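YkuI protein (Bacillus subtilis, PDB 2BAS) binds the second messenger cyclic di-GMP and, as an EAL-domain protein, probably acts as a phosphodiesterase that cleaves it. Local coordinates at residues R302-Q305 / A306-L310; D318-F321 / I322-L325; E365-W368 / S369-P372; N377-R380 / M381-R385. All coordinates share one frame; numbering follows the deposited sequence.

Contact 1: R302-Q305 / A306-L310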
ATOM      1  N   ARG A 302      25.654   8.053 -20.899  1.00 63.13           N
ATOM      2  CA  ARG A 302      25.598   9.480 -21.200  1.00 64.11           C
ATOM      3  C   ARG A 302      26.089  10.302 -20.005  1.00 64.76           C
ATOM      4  O   ARG A 302      26.959  11.169 -20.151  1.00 66.72           O
ATOM      5  CB  ARG A 302      24.189   9.905 -21.636  1.00 63.36           C
ATOM      6  CG  ARG A 302      24.032  11.382 -21.942  1.00 64.26           C
ATOM      7  CD  ARG A 302      24.508  11.712 -23.337  1.00 72.63           C
ATOM      8  NE  ARG A 302      24.678  13.150 -23.551  1.00 79.18           N
ATOM      9  CZ  ARG A 302      25.807  13.824 -23.309  1.00 80.80           C
ATOM     10  NH1 ARG A 302      26.883  13.200 -22.824  1.00 80.67           N
ATOM     11  NH2 ARG A 302      25.858  15.129 -23.546  1.00 75.38           N
ATOM     12  N   VAL A 303      25.562   9.997 -18.826  1.00 64.81           N
ATOM     13  CA  VAL A 303      25.935  10.699 -17.602  1.00 64.12           C
ATOM     14  C   VAL A 303      27.402  10.465 -17.212  1.00 64.44           C
ATOM     15  O   VAL A 303      28.084  11.401 -16.800  1.00 66.41           O
ATOM     16  CB  VAL A 303      24.954  10.366 -16.454  1.00 65.55           C
ATOM     17  CG1 VAL A 303      25.459  10.872 -15.089  1.00 60.55           C
ATOM     18  CG2 VAL A 303      23.552  10.940 -16.783  1.00 64.51           C
ATOM     19  N   HIS A 304      27.891   9.237 -17.362  1.00 63.45           N
ATOM     20  CA  HIS A 304      29.283   8.918 -17.061  1.00 61.75           C
ATOM     21  C   HIS A 304      30.252   9.754 -17.931  1.00 62.42           C
ATOM     22  O   HIS A 304      31.248  10.288 -17.422  1.00 61.90           O
ATOM     23  CB  HIS A 304      29.522   7.413 -17.231  1.00 62.72           C
ATOM     24  CG  HIS A 304      30.861   6.945 -16.756  1.00 61.95           C
ATOM     25  ND1 HIS A 304      31.181   6.834 -15.418  1.00 62.68           N
ATOM     26  CD2 HIS A 304      31.962   6.553 -17.440  1.00 64.18           C
ATOM     27  CE1 HIS A 304      32.423   6.398 -15.300  1.00 60.98           C
ATOM     28  NE2 HIS A 304      32.918   6.214 -16.511  1.00 60.47           N
ATOM     29  N   GLN A 305      29.963   9.875 -19.229  1.00 61.48           N
ATOM     30  CA  GLN A 305      30.757  10.742 -20.108  1.00 61.89           C
ATOM     31  C   GLN A 305      30.741  12.178 -19.610  1.00 61.70           C
ATOM     32  O   GLN A 305      31.790  12.783 -19.433  1.00 62.54           O
ATOM     33  CB  GLN A 305      30.211  10.750 -21.518  1.00 62.49           C
ATOM     34  CG  GLN A 305      30.486   9.524 -22.314  1.00 67.30           C
ATOM     35  CD  GLN A 305      30.005   9.677 -23.742  1.00 70.59           C
ATOM     36  OE1 GLN A 305      30.799   9.609 -24.683  1.00 68.99           O
ATOM     37  NE2 GLN A 305      28.699   9.911 -23.910  1.00 71.74           N
ATOM     38  N   ALA A 306      29.542  12.706 -19.371  1.00 61.57           N
ATOM     39  CA  ALA A 306      29.365  14.085 -18.921  1.00 61.76           C
ATOM     40  C   ALA A 306      30.125  14.416 -17.623  1.00 62.54           C
ATOM     41  O   ALA A 306      30.947  15.338 -17.610  1.00 63.14           O
ATOM     42  CB  ALA A 306      27.896  14.411 -18.798  1.00 61.89           C
ATOM     43  N   VAL A 307      29.863  13.667 -16.550  1.00 61.80           N
ATOM     44  CA  VAL A 307      30.583  13.848 -15.285  1.00 62.24           C
ATOM     45  C   VAL A 307      32.113  13.780 -15.481  1.00 63.47           C
ATOM     46  O   VAL A 307      32.795  14.794 -15.380  1.00 61.95           O
ATOM     47  CB  VAL A 307      30.144  12.812 -14.222  1.00 62.67           C
ATOM     48  CG1 VAL A 307      30.902  13.036 -12.933  1.00 60.21           C
ATOM     49  CG2 VAL A 307      28.621  12.893 -13.963  1.00 63.00           C
ATOM     50  N   THR A 308      32.634  12.592 -15.791  1.00 64.57           N
ATOM     51  CA  THR A 308      34.079  12.387 -15.947  1.00 66.93           C
ATOM     52  C   THR A 308      34.740  13.423 -16.867  1.00 65.93           C
ATOM     53  O   THR A 308      35.846  13.879 -16.596  1.00 64.55           O
ATOM     54  CB  THR A 308      34.412  10.963 -16.448  1.00 68.31           C
ATOM     55  OG1 THR A 308      33.755  10.738 -17.701  1.00 74.01           O
ATOM     56  CG2 THR A 308      33.954   9.901 -15.433  1.00 67.79           C
ATOM     57  N   SER A 309      34.048  13.793 -17.941  1.00 65.31           N
ATOM     58  CA  SER A 309      34.510  14.837 -18.856  1.00 63.44           C
ATOM     59  C   SER A 309      34.534  16.225 -18.196  1.00 62.28           C
ATOM     60  O   SER A 309      35.542  16.933 -18.267  1.00 62.84           O
ATOM     61  CB  SER A 309      33.642  14.842 -20.113  1.00 62.30           C
ATOM     62  OG  SER A 309      33.672  16.101 -20.749  1.00 67.01           O
ATOM     63  N   LEU A 310      33.425  16.608 -17.558  1.00 62.66           N
ATOM     64  CA  LEU A 310      33.333  17.887 -16.840  1.00 61.36           C
ATOM     65  C   LEU A 310      34.247  17.963 -15.617  1.00 62.18           C
ATOM     66  O   LEU A 310      34.814  19.021 -15.327  1.00 61.44           O
ATOM     67  CB  LEU A 310      31.895  18.202 -16.432  1.00 59.15           C
ATOM     68  CG  LEU A 310      31.000  18.876 -17.471  1.00 56.05           C
ATOM     69  CD1 LEU A 310      29.568  18.859 -17.002  1.00 52.95           C
ATOM     70  CD2 LEU A 310      31.446  20.298 -17.739  1.00 47.49           C
TER
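Thr-308 lays its methyl group over one face of the His-304 imidazole, a CH-pi contact between residues one helical turn apart. Its CG2 stands 4.0 Å from the centroid of the His-304 ring, 18° off the ring normal and displaced toward the rim, where CE1 is the nearest ring atom. The histidine ring is brought under this methyl because its CG is trans to the backbone N (chi1 -172°) and lies beside the carbonyl carbon. Thr-308 holds OG1 between its own backbone N and carbonyl carbon (chi1 58°), turned back to the preceding turn. There OG1 donates to His-304 O at 2.6 Å, while Thr-308 N donates to the same His-304 O at 3.1 Å. The two donors come from opposite faces of the carbonyl plane, so this oxygen is gripped twice.

The setting is the last turns of the long helix 271-311, in which i to i+4 pairs recur. On the buried side Val-303 CG1 slants across Val-307 CG2 at 3.9 Å, and both valines press on Tyr-407 of strand 401-409. The hydroxyl of that tyrosine is hydrogen-bonded to His-304 ND1. Ala-306 turns to helix 318-328, where it packs on Leu-325. The Arg-302 guanidinium passes obliquely near it, with NH1 4.3 Å from Ala-306 CB, while its NH2 is held in a salt bridge by Glu-328. Along the backbone, Val-307 N donates to Val-303 O at 2.9 Å.

Contact 2: D318-F321 / I322-L325; sequences DDDF and IKKL
Phe-321 O accepts the backbone N of Leu-325 at 2.8 Å, the shortest hydrogen bond between 318-321 and 322-325, in the opening turns of the amphipathic helix 318-328. The side chains of the same two residues run side by side and point the same way, Phe-321 CZ coming within 4.2 Å of Leu-325 CD2. The phenyl ring lies there because its CG is trans to the backbone N (chi1 159°). Ile-322 meets it from another direction: its CG2 approaches Phe-321 CD2 at 3.9 Å, the two side chains crossing at about a right angle. These three residues form the buried side, Phe-321 packing on Val-307 and Leu-310 of helix 271-311, and Ile-322 on Val-350 of strand 349-353.

The polar side is built on charge. Lys-323 is fully extended and lies alongside Asp-320, so that its NZ forms a salt bridge with Asp-320 OD1 at 3.3 Å, meeting that oxygen nearly on the line of its C-O bond. The lysine also makes a cation-pi contact with Tyr-359. A leucine in its place would probably leave Asp-320 OD1 without its salt-bridge partner and Tyr-359 without its cation. The acidic residues in this first turn, Asp-318, Asp-319 and Asp-320, would be expected to sit well with the positive end of the helix dipole; of these, Asp-319 OD1 accepts from Gly-348 N, and Asp-318 OD1 bridges to Arg-311. Lys-324 takes another course: a bend at its last torsion (chi4 74°) curls NZ back to 3.6 Å from Asp-320 O.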
ATOM      1  N   ASP A 318      31.544  22.038  -6.304  1.00 62.77           N
ATOM      2  CA  ASP A 318      30.372  21.199  -6.562  1.00 62.09           C
ATOM      3  C   ASP A 318      29.187  21.964  -7.152  1.00 63.37           C
ATOM      4  O   ASP A 318      28.562  21.489  -8.110  1.00 64.27           O
ATOM      5  CB  ASP A 318      29.906  20.494  -5.282  1.00 61.67           C
ATOM      6  CG  ASP A 318      30.929  19.522  -4.723  1.00 61.51           C
ATOM      7  OD1 ASP A 318      31.831  19.064  -5.460  1.00 57.67           O
ATOM      8  OD2 ASP A 318      30.811  19.200  -3.520  1.00 64.63           O
ATOM      9  N   ASP A 319      28.866  23.125  -6.575  1.00 63.14           N
ATOM     10  CA  ASP A 319      27.732  23.946  -7.037  1.00 64.12           C
ATOM     11  C   ASP A 319      27.929  24.434  -8.472  1.00 64.62           C
ATOM     12  O   ASP A 319      26.978  24.502  -9.252  1.00 66.57           O
ATOM     13  CB  ASP A 319      27.467  25.127  -6.095  1.00 63.60           C
ATOM     14  CG  ASP A 319      26.800  24.705  -4.794  1.00 64.82           C
ATOM     15  OD1 ASP A 319      25.603  24.357  -4.819  1.00 68.90           O
ATOM     16  OD2 ASP A 319      27.463  24.737  -3.736  1.00 65.69           O
ATOM     17  N   ASP A 320      29.168  24.747  -8.821  1.00 64.31           N
ATOM     18  CA  ASP A 320      29.485  25.141 -10.176  1.00 65.44           C
ATOM     19  C   ASP A 320      29.437  23.943 -11.124  1.00 65.02           C
ATOM     20  O   ASP A 320      29.039  24.086 -12.283  1.00 65.81           O
ATOM     21  CB  ASP A 320      30.834  25.858 -10.225  1.00 66.09           C
ATOM     22  CG  ASP A 320      30.775  27.270  -9.612  1.00 70.62           C
ATOM     23  OD1 ASP A 320      29.671  27.869  -9.579  1.00 72.67           O
ATOM     24  OD2 ASP A 320      31.835  27.787  -9.173  1.00 72.55           O
ATOM     25  N   PHE A 321      29.812  22.765 -10.622  1.00 62.44           N
ATOM     26  CA  PHE A 321      29.782  21.541 -11.434  1.00 60.24           C
ATOM     27  C   PHE A 321      28.377  21.147 -11.917  1.00 59.65           C
ATOM     28  O   PHE A 321      28.205  20.777 -13.083  1.00 60.32           O
ATOM     29  CB  PHE A 321      30.476  20.368 -10.709  1.00 58.18           C
ATOM     30  CG  PHE A 321      30.074  19.004 -11.218  1.00 52.81           C
ATOM     31  CD1 PHE A 321      30.504  18.545 -12.464  1.00 50.00           C
ATOM     32  CD2 PHE A 321      29.262  18.173 -10.445  1.00 52.11           C
ATOM     33  CE1 PHE A 321      30.117  17.279 -12.939  1.00 49.81           C
ATOM     34  CE2 PHE A 321      28.871  16.895 -10.907  1.00 47.14           C
ATOM     35  CZ  PHE A 321      29.299  16.451 -12.149  1.00 47.33           C
ATOM     36  N   ILE A 322      27.384  21.224 -11.030  1.00 58.27           N
ATOM     37  CA  ILE A 322      26.021  20.820 -11.391  1.00 58.30           C
ATOM     38  C   ILE A 322      25.348  21.809 -12.347  1.00 60.03           C
ATOM     39  O   ILE A 322      24.507  21.415 -13.164  1.00 61.11           O
ATOM     40  CB  ILE A 322      25.115  20.499 -10.162  1.00 57.93           C
ATOM     41  CG1 ILE A 322      24.932  21.719  -9.243  1.00 58.77           C
ATOM     42  CG2 ILE A 322      25.658  19.288  -9.391  1.00 58.46           C
ATOM     43  CD1 ILE A 322      23.922  21.494  -8.111  1.00 56.30           C
ATOM     44  N   LYS A 323      25.729  23.082 -12.252  1.00 60.43           N
ATOM     45  CA  LYS A 323      25.201  24.105 -13.145  1.00 60.55           C
ATOM     46  C   LYS A 323      25.637  23.787 -14.564  1.00 59.80           C
ATOM     47  O   LYS A 323      24.867  23.953 -15.519  1.00 59.84           O
ATOM     48  CB  LYS A 323      25.705  25.495 -12.747  1.00 63.00           C
ATOM     49  CG  LYS A 323      25.278  25.972 -11.366  1.00 63.00           C
ATOM     50  CD  LYS A 323      25.921  27.305 -11.074  1.00 65.75           C
ATOM     51  CE  LYS A 323      25.739  27.700  -9.626  1.00 67.68           C
ATOM     52  NZ  LYS A 323      26.566  28.912  -9.314  1.00 70.59           N
ATOM     53  N   LYS A 324      26.880  23.324 -14.686  1.00 58.50           N
ATOM     54  CA  LYS A 324      27.444  22.925 -15.964  1.00 57.63           C
ATOM     55  C   LYS A 324      26.853  21.587 -16.396  1.00 57.03           C
ATOM     56  O   LYS A 324      26.533  21.402 -17.561  1.00 56.57           O
ATOM     57  CB  LYS A 324      28.969  22.841 -15.891  1.00 57.36           C
ATOM     58  CG  LYS A 324      29.690  24.170 -15.651  1.00 58.18           C
ATOM     59  CD  LYS A 324      31.206  23.968 -15.745  1.00 59.78           C
ATOM     60  CE  LYS A 324      32.017  25.204 -15.336  1.00 65.43           C
ATOM     61  NZ  LYS A 324      32.021  25.436 -13.861  1.00 68.70           N
ATOM     62  N   LEU A 325      26.699  20.649 -15.464  1.00 57.29           N
ATOM     63  CA  LEU A 325      26.060  19.383 -15.818  1.00 56.81           C
ATOM     64  C   LEU A 325      24.644  19.622 -16.367  1.00 57.11           C
ATOM     65  O   LEU A 325      24.281  19.066 -17.408  1.00 56.86           O
ATOM     66  CB  LEU A 325      26.045  18.404 -14.640  1.00 55.56           C
ATOM     67  CG  LEU A 325      25.565  16.979 -14.970  1.00 55.05           C
ATOM     68  CD1 LEU A 325      26.480  16.296 -15.992  1.00 49.03           C
ATOM     69  CD2 LEU A 325      25.425  16.124 -13.706  1.00 54.14           C
TER

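Contact 3: E365-W368 / S369-P372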
ATOM      1  N   GLU A 365      22.141  21.526   2.802  1.00 66.25           N
ATOM      2  CA  GLU A 365      22.032  21.149   4.218  1.00 66.74           C
ATOM      3  C   GLU A 365      20.708  20.455   4.589  1.00 64.92           C
ATOM      4  O   GLU A 365      20.562  19.965   5.708  1.00 65.42           O
ATOM      5  CB  GLU A 365      22.301  22.345   5.137  1.00 67.42           C
ATOM      6  CG  GLU A 365      23.769  22.802   5.185  1.00 70.25           C
ATOM      7  CD  GLU A 365      23.937  24.145   5.878  1.00 71.25           C
ATOM      8  OE1 GLU A 365      23.013  24.983   5.788  1.00 80.60           O
ATOM      9  OE2 GLU A 365      24.995  24.374   6.503  1.00 79.29           O
ATOM     10  N   LYS A 366      19.756  20.412   3.656  1.00 61.84           N
ATOM     11  CA  LYS A 366      18.534  19.627   3.833  1.00 58.80           C
ATOM     12  C   LYS A 366      18.910  18.147   3.844  1.00 57.88           C
ATOM     13  O   LYS A 366      19.905  17.759   3.232  1.00 56.42           O
ATOM     14  CB  LYS A 366      17.538  19.883   2.696  1.00 58.66           C
ATOM     15  CG  LYS A 366      16.685  21.138   2.807  1.00 53.14           C
ATOM     16  CD  LYS A 366      15.848  21.245   1.522  1.00 61.35           C
ATOM     17  CE  LYS A 366      15.120  22.583   1.380  1.00 62.39           C
ATOM     18  NZ  LYS A 366      13.946  22.690   2.281  1.00 62.36           N
ATOM     19  N   ASN A 367      18.108  17.329   4.533  1.00 56.26           N
ATOM     20  CA  ASN A 367      18.374  15.897   4.642  1.00 54.80           C
ATOM     21  C   ASN A 367      17.290  15.034   4.022  1.00 53.68           C
ATOM     22  O   ASN A 367      16.129  15.222   4.310  1.00 58.50           O
ATOM     23  CB  ASN A 367      18.581  15.495   6.094  1.00 52.85           C
ATOM     24  CG  ASN A 367      19.052  14.066   6.224  1.00 55.11           C
ATOM     25  OD1 ASN A 367      18.269  13.109   6.136  1.00 58.76           O
ATOM     26  ND2 ASN A 367      20.343  13.909   6.413  1.00 54.53           N
ATOM     27  N   TRP A 368      17.661  14.065   3.202  1.00 53.42           N
ATOM     28  CA  TRP A 368      16.649  13.286   2.475  1.00 56.72           C
ATOM     29  C   TRP A 368      16.502  11.839   2.907  1.00 57.29           C
ATOM     30  O   TRP A 368      15.822  11.057   2.235  1.00 60.63           O
ATOM     31  CB  TRP A 368      16.904  13.335   0.968  1.00 54.34           C
ATOM     32  CG  TRP A 368      16.873  14.728   0.479  1.00 57.45           C
ATOM     33  CD1 TRP A 368      17.922  15.456   0.018  1.00 55.89           C
ATOM     34  CD2 TRP A 368      15.729  15.600   0.458  1.00 59.18           C
ATOM     35  NE1 TRP A 368      17.499  16.720  -0.317  1.00 61.33           N
ATOM     36  CE2 TRP A 368      16.156  16.829  -0.064  1.00 59.87           C
ATOM     37  CE3 TRP A 368      14.375  15.441   0.794  1.00 61.12           C
ATOM     38  CZ2 TRP A 368      15.282  17.910  -0.244  1.00 64.23           C
ATOM     39  CZ3 TRP A 368      13.512  16.508   0.618  1.00 60.15           C
ATOM     40  CH2 TRP A 368      13.972  17.737   0.117  1.00 59.45           C
ATOM     41  N   SER A 369      17.097  11.494   4.034  1.00 55.96           N
ATOM     42  CA  SER A 369      17.177  10.099   4.420  1.00 60.04           C
ATOM     43  C   SER A 369      15.858   9.431   4.796  1.00 60.03           C
ATOM     44  O   SER A 369      15.783   8.199   4.845  1.00 60.11           O
ATOM     45  CB  SER A 369      18.226   9.908   5.510  1.00 58.47           C
ATOM     46  OG  SER A 369      19.491   9.906   4.887  1.00 61.35           O
ATOM     47  N   TRP A 370      14.838  10.259   5.045  1.00 59.20           N
ATOM     48  CA  TRP A 370      13.504   9.805   5.429  1.00 57.83           C
ATOM     49  C   TRP A 370      12.710   9.320   4.212  1.00 57.78           C
ATOM     50  O   TRP A 370      11.751   8.563   4.372  1.00 60.26           O
ATOM     51  CB  TRP A 370      12.766  10.925   6.157  1.00 57.32           C
ATOM     52  CG  TRP A 370      12.842  12.197   5.380  1.00 60.41           C
ATOM     53  CD1 TRP A 370      13.849  13.116   5.413  1.00 55.28           C
ATOM     54  CD2 TRP A 370      11.902  12.660   4.399  1.00 56.04           C
ATOM     55  NE1 TRP A 370      13.591  14.125   4.523  1.00 56.67           N
ATOM     56  CE2 TRP A 370      12.401  13.877   3.892  1.00 57.48           C
ATOM     57  CE3 TRP A 370      10.683  12.168   3.906  1.00 56.56           C
ATOM     58  CZ2 TRP A 370      11.717  14.621   2.914  1.00 59.21           C
ATOM     59  CZ3 TRP A 370      10.009  12.896   2.921  1.00 57.39           C
ATOM     60  CH2 TRP A 370      10.526  14.111   2.442  1.00 57.74           C
ATOM     61  N   ARG A 371      13.109   9.743   3.010  1.00 57.56           N
ATOM     62  CA  ARG A 371      12.460   9.300   1.764  1.00 59.96           C
ATOM     63  C   ARG A 371      12.588   7.785   1.553  1.00 60.86           C
ATOM     64  O   ARG A 371      13.664   7.209   1.751  1.00 62.44           O
ATOM     65  CB  ARG A 371      13.048  10.017   0.542  1.00 58.68           C
ATOM     66  CG  ARG A 371      12.532  11.436   0.308  1.00 65.88           C
ATOM     67  CD  ARG A 371      13.209  12.130  -0.860  1.00 61.40           C
ATOM     68  NE  ARG A 371      12.726  11.610  -2.142  1.00 83.06           N
ATOM     69  CZ  ARG A 371      13.092  12.067  -3.344  1.00 89.75           C
ATOM     70  NH1 ARG A 371      13.959  13.077  -3.455  1.00 94.70           N
ATOM     71  NH2 ARG A 371      12.592  11.516  -4.444  1.00 83.38           N
ATOM     72  N   PRO A 372      11.495   7.128   1.151  1.00 61.59           N
ATOM     73  CA  PRO A 372      11.567   5.686   0.916  1.00 60.71           C
ATOM     74  C   PRO A 372      12.639   5.349  -0.104  1.00 59.72           C
ATOM     75  O   PRO A 372      12.741   6.040  -1.137  1.00 61.81           O
ATOM     76  CB  PRO A 372      10.190   5.361   0.322  1.00 60.61           C
ATOM     77  CG  PRO A 372       9.294   6.456   0.811  1.00 59.43           C
ATOM     78  CD  PRO A 372      10.144   7.671   0.901  1.00 61.77           C
TER
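One face of the Trp-370 indole carries Trp-368 O and, toward the rim as well, CG of Arg-371, while Asn-367 O lies at its edge. The two indoles meet rim to rim, neither over the face of the other: Trp-370 CZ2 comes to the edge of the Trp-368 ring, 3.5 Å from its CZ3, with the six-membered rings inclined at 44°. Trp-370 CG sits between its backbone N and carbonyl carbon (chi1 50°), turning the indole back so that NE1 donates to Asn-367 O at 2.8 Å, in the carbonyl plane. A phenylalanine here would probably leave Asn-367 O without this donor and open a gap beside the Trp-368 rim.

Two further bonds fold the backbone. Asn-367 OD1 takes Ser-369 N at 2.9 Å, closing an Asx turn, the donor well above the side-chain carbonyl plane (42° out of it). Arg-371 N donates to Trp-368 O at 3.1 Å, closing a type I beta turn. Trp-368 NE1 is engaged by Gln-345, and Asn-367 ND2 by Asp-344. On the second subunit, Trp-370 packs against Ala-48 and Ser-369 against Trp-245. Side-chain and backbone bonds together can thus give an irregular segment a defined shape at the subunit interface.

Contact 4: N377-R380 / M381-R385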
ATOM      1  N   ASN A 377      19.122   2.737  -1.682  1.00 59.50           N
ATOM      2  CA  ASN A 377      19.763   3.109  -2.936  1.00 62.02           C
ATOM      3  C   ASN A 377      21.261   3.389  -2.814  1.00 62.82           C
ATOM      4  O   ASN A 377      22.053   2.913  -3.632  1.00 64.14           O
ATOM      5  CB  ASN A 377      19.039   4.287  -3.594  1.00 61.85           C
ATOM      6  CG  ASN A 377      17.736   3.867  -4.240  1.00 63.26           C
ATOM      7  OD1 ASN A 377      17.573   2.705  -4.598  1.00 65.50           O
ATOM      8  ND2 ASN A 377      16.801   4.802  -4.387  1.00 60.71           N
ATOM      9  N   ILE A 378      21.637   4.162  -1.798  1.00 62.47           N
ATOM     10  CA  ILE A 378      23.042   4.403  -1.490  1.00 61.91           C
ATOM     11  C   ILE A 378      23.774   3.075  -1.328  1.00 62.91           C
ATOM     12  O   ILE A 378      24.778   2.838  -2.002  1.00 63.37           O
ATOM     13  CB  ILE A 378      23.197   5.289  -0.242  1.00 61.47           C
ATOM     14  CG1 ILE A 378      22.764   6.715  -0.595  1.00 57.84           C
ATOM     15  CG2 ILE A 378      24.632   5.266   0.240  1.00 57.75           C
ATOM     16  CD1 ILE A 378      22.492   7.568   0.577  1.00 64.16           C
HETATM   17  N   MSE A 379      23.260   2.214  -0.451  1.00 63.61           N
HETATM   18  CA  MSE A 379      23.725   0.829  -0.322  1.00 65.36           C
HETATM   19  C   MSE A 379      23.953   0.144  -1.658  1.00 64.75           C
HETATM   20  O   MSE A 379      25.015  -0.428  -1.883  1.00 63.86           O
HETATM   21  CB  MSE A 379      22.699   0.003   0.440  1.00 66.26           C
HETATM   22  CG  MSE A 379      23.096  -0.365   1.836  1.00 76.79           C
HETATM   23 SE   MSE A 379      24.260  -1.917   1.861  1.00 96.91          SE
HETATM   24  CE  MSE A 379      23.074  -3.204   0.933  1.00 91.86           C
ATOM     25  N   ARG A 380      22.941   0.188  -2.530  1.00 64.57           N
ATOM     26  CA  ARG A 380      23.012  -0.474  -3.831  1.00 65.30           C
ATOM     27  C   ARG A 380      24.097   0.137  -4.735  1.00 64.57           C
ATOM     28  O   ARG A 380      24.902  -0.593  -5.316  1.00 63.78           O
ATOM     29  CB  ARG A 380      21.634  -0.527  -4.524  1.00 65.53           C
ATOM     30  CG  ARG A 380      21.672  -1.209  -5.900  1.00 73.09           C
ATOM     31  CD  ARG A 380      20.382  -1.944  -6.281  1.00 85.57           C
ATOM     32  NE  ARG A 380      19.390  -1.086  -6.936  1.00 90.16           N
ATOM     33  CZ  ARG A 380      18.390  -0.477  -6.305  1.00 92.78           C
ATOM     34  NH1 ARG A 380      18.236  -0.618  -4.987  1.00 94.18           N
ATOM     35  NH2 ARG A 380      17.539   0.275  -6.993  1.00 87.98           N
HETATM   36  N   MSE A 381      24.130   1.464  -4.826  1.00 63.11           N
HETATM   37  CA  MSE A 381      25.144   2.154  -5.618  1.00 65.21           C
HETATM   38  C   MSE A 381      26.567   1.847  -5.177  1.00 64.12           C
HETATM   39  O   MSE A 381      27.430   1.593  -6.007  1.00 63.52           O
HETATM   40  CB  MSE A 381      24.910   3.656  -5.609  1.00 63.34           C
HETATM   41  CG  MSE A 381      23.709   4.046  -6.426  1.00 62.98           C
HETATM   42 SE   MSE A 381      23.559   5.949  -6.680  1.00 74.44          SE
HETATM   43  CE  MSE A 381      22.671   6.474  -4.971  1.00 57.36           C
ATOM     44  N   ARG A 382      26.779   1.853  -3.863  1.00 65.96           N
ATOM     45  CA  ARG A 382      28.084   1.666  -3.242  1.00 66.70           C
ATOM     46  C   ARG A 382      28.595   0.231  -3.379  1.00 67.89           C
ATOM     47  O   ARG A 382      29.782  -0.028  -3.194  1.00 68.89           O
ATOM     48  CB  ARG A 382      27.992   2.073  -1.768  1.00 66.80           C
ATOM     49  CG  ARG A 382      29.309   2.410  -1.092  1.00 70.21           C
ATOM     50  CD  ARG A 382      29.836   1.259  -0.254  1.00 75.81           C
ATOM     51  NE  ARG A 382      29.006   0.991   0.924  1.00 79.64           N
ATOM     52  CZ  ARG A 382      29.203  -0.025   1.766  1.00 82.19           C
ATOM     53  NH1 ARG A 382      30.198  -0.882   1.565  1.00 80.83           N
ATOM     54  NH2 ARG A 382      28.400  -0.191   2.810  1.00 83.62           N
ATOM     55  N   ASN A 383      27.702  -0.692  -3.718  1.00 68.91           N
ATOM     56  CA  ASN A 383      28.067  -2.092  -3.885  1.00 70.02           C
ATOM     57  C   ASN A 383      28.043  -2.543  -5.332  1.00 70.14           C
ATOM     58  O   ASN A 383      28.825  -3.400  -5.732  1.00 71.71           O
ATOM     59  CB  ASN A 383      27.161  -2.983  -3.037  1.00 70.79           C
ATOM     60  CG  ASN A 383      27.460  -2.870  -1.554  1.00 72.30           C
ATOM     61  OD1 ASN A 383      28.584  -3.114  -1.115  1.00 73.32           O
ATOM     62  ND2 ASN A 383      26.450  -2.505  -0.772  1.00 74.48           N
ATOM     63  N   LEU A 384      27.138  -1.967  -6.109  1.00 69.83           N
ATOM     64  CA  LEU A 384      27.007  -2.283  -7.521  1.00 70.51           C
ATOM     65  C   LEU A 384      27.943  -1.398  -8.356  1.00 70.91           C
ATOM     66  O   LEU A 384      28.369  -1.785  -9.449  1.00 69.90           O
ATOM     67  CB  LEU A 384      25.548  -2.086  -7.935  1.00 71.47           C
ATOM     68  CG  LEU A 384      25.039  -2.193  -9.374  1.00 73.07           C
ATOM     69  CD1 LEU A 384      24.796  -3.646  -9.762  1.00 72.61           C
ATOM     70  CD2 LEU A 384      23.756  -1.380  -9.505  1.00 70.04           C
ATOM     71  N   ARG A 385      28.251  -0.212  -7.823  1.00 70.81           N
ATOM     72  CA  ARG A 385      29.126   0.778  -8.473  1.00 70.55           C
ATOM     73  C   ARG A 385      28.599   1.279  -9.818  1.00 69.89           C
ATOM     74  O   ARG A 385      29.380   1.682 -10.685  1.00 70.27           O
ATOM     75  CB  ARG A 385      30.582   0.285  -8.558  1.00 70.15           C
ATOM     76  CG  ARG A 385      31.324   0.416  -7.230  1.00 72.39           C
ATOM     77  CD  ARG A 385      32.819   0.162  -7.339  1.00 71.61           C
ATOM     78  NE  ARG A 385      33.175  -1.254  -7.238  1.00 74.65           N
ATOM     79  CZ  ARG A 385      34.421  -1.718  -7.324  1.00 77.65           C
ATOM     80  NH1 ARG A 385      35.436  -0.884  -7.520  1.00 78.77           N
ATOM     81  NH2 ARG A 385      34.659  -3.020  -7.217  1.00 78.82           N
TER
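This is a local contact between successive turns at the C-terminal end of helix 374-384, which lies against the six-stranded antiparallel sheet and reaches the second subunit. On the sheet side, the bent selenomethionine Met-381 brings its CE to 4.4 Å from Ile-378 CG1; both residues also pack on Tyr-414 of strand 413-419.

In the last turn, donors of Asn-383 and Leu-384 reach the carbonyls of the preceding turn. Asn-383, its CG trans to the carbonyl carbon and beside its backbone N (chi1 -72°), carries ND2 to Met-379 O at 2.8 Å, although the bent N-H angle of 122° makes this bond weak. The side chain slants across that of Met-379, also selenomethionine, with ND2 3.5 Å from SE, and Tyr-293 of the second subunit packs on both residues. Arg-380 O is gripped by two backbone donors: Leu-384 N at 2.7 Å, head-on to the carbonyl, and Asn-383 N at 3.2 Å, from well above its plane. Beside this, Arg-380 CG and Leu-384 CD2 lie 4.2 Å apart, the side chains parallel in direction. Beyond CG the arginine bends to a cation-pi contact with Phe-388, while Leu-384 meets Leu-384 of the second subunit.

Arg-385 then leaves helical geometry with a positive phi of 61°, its N still bonded to Met-381 O, an exit typical of a helix C-terminus where the chain turns into the next strand, here 388-394.

How the contacts relate
The four contacts follow one another along the chain in the C-terminal part, all within the range of the EAL-associated signalling domain. Contacts 1 and 2, with centres 12 Å apart, sit on consecutive helices, 271-311 and 318-328, and touch directly: Ala-306 CB lies 3.7 Å from Leu-325 CD1. Contact 3, in the loop leading from strand 356-360 to helix 374-384, lies with its centre 17 Å from that of contact 4 on that helix; the pair do not touch, but both pack on the second subunit. All four contacts border strands of the same antiparallel sheet. Thus one pair joins the long helix to the sheet domain, and the other faces the dimer partner as well as the sheet.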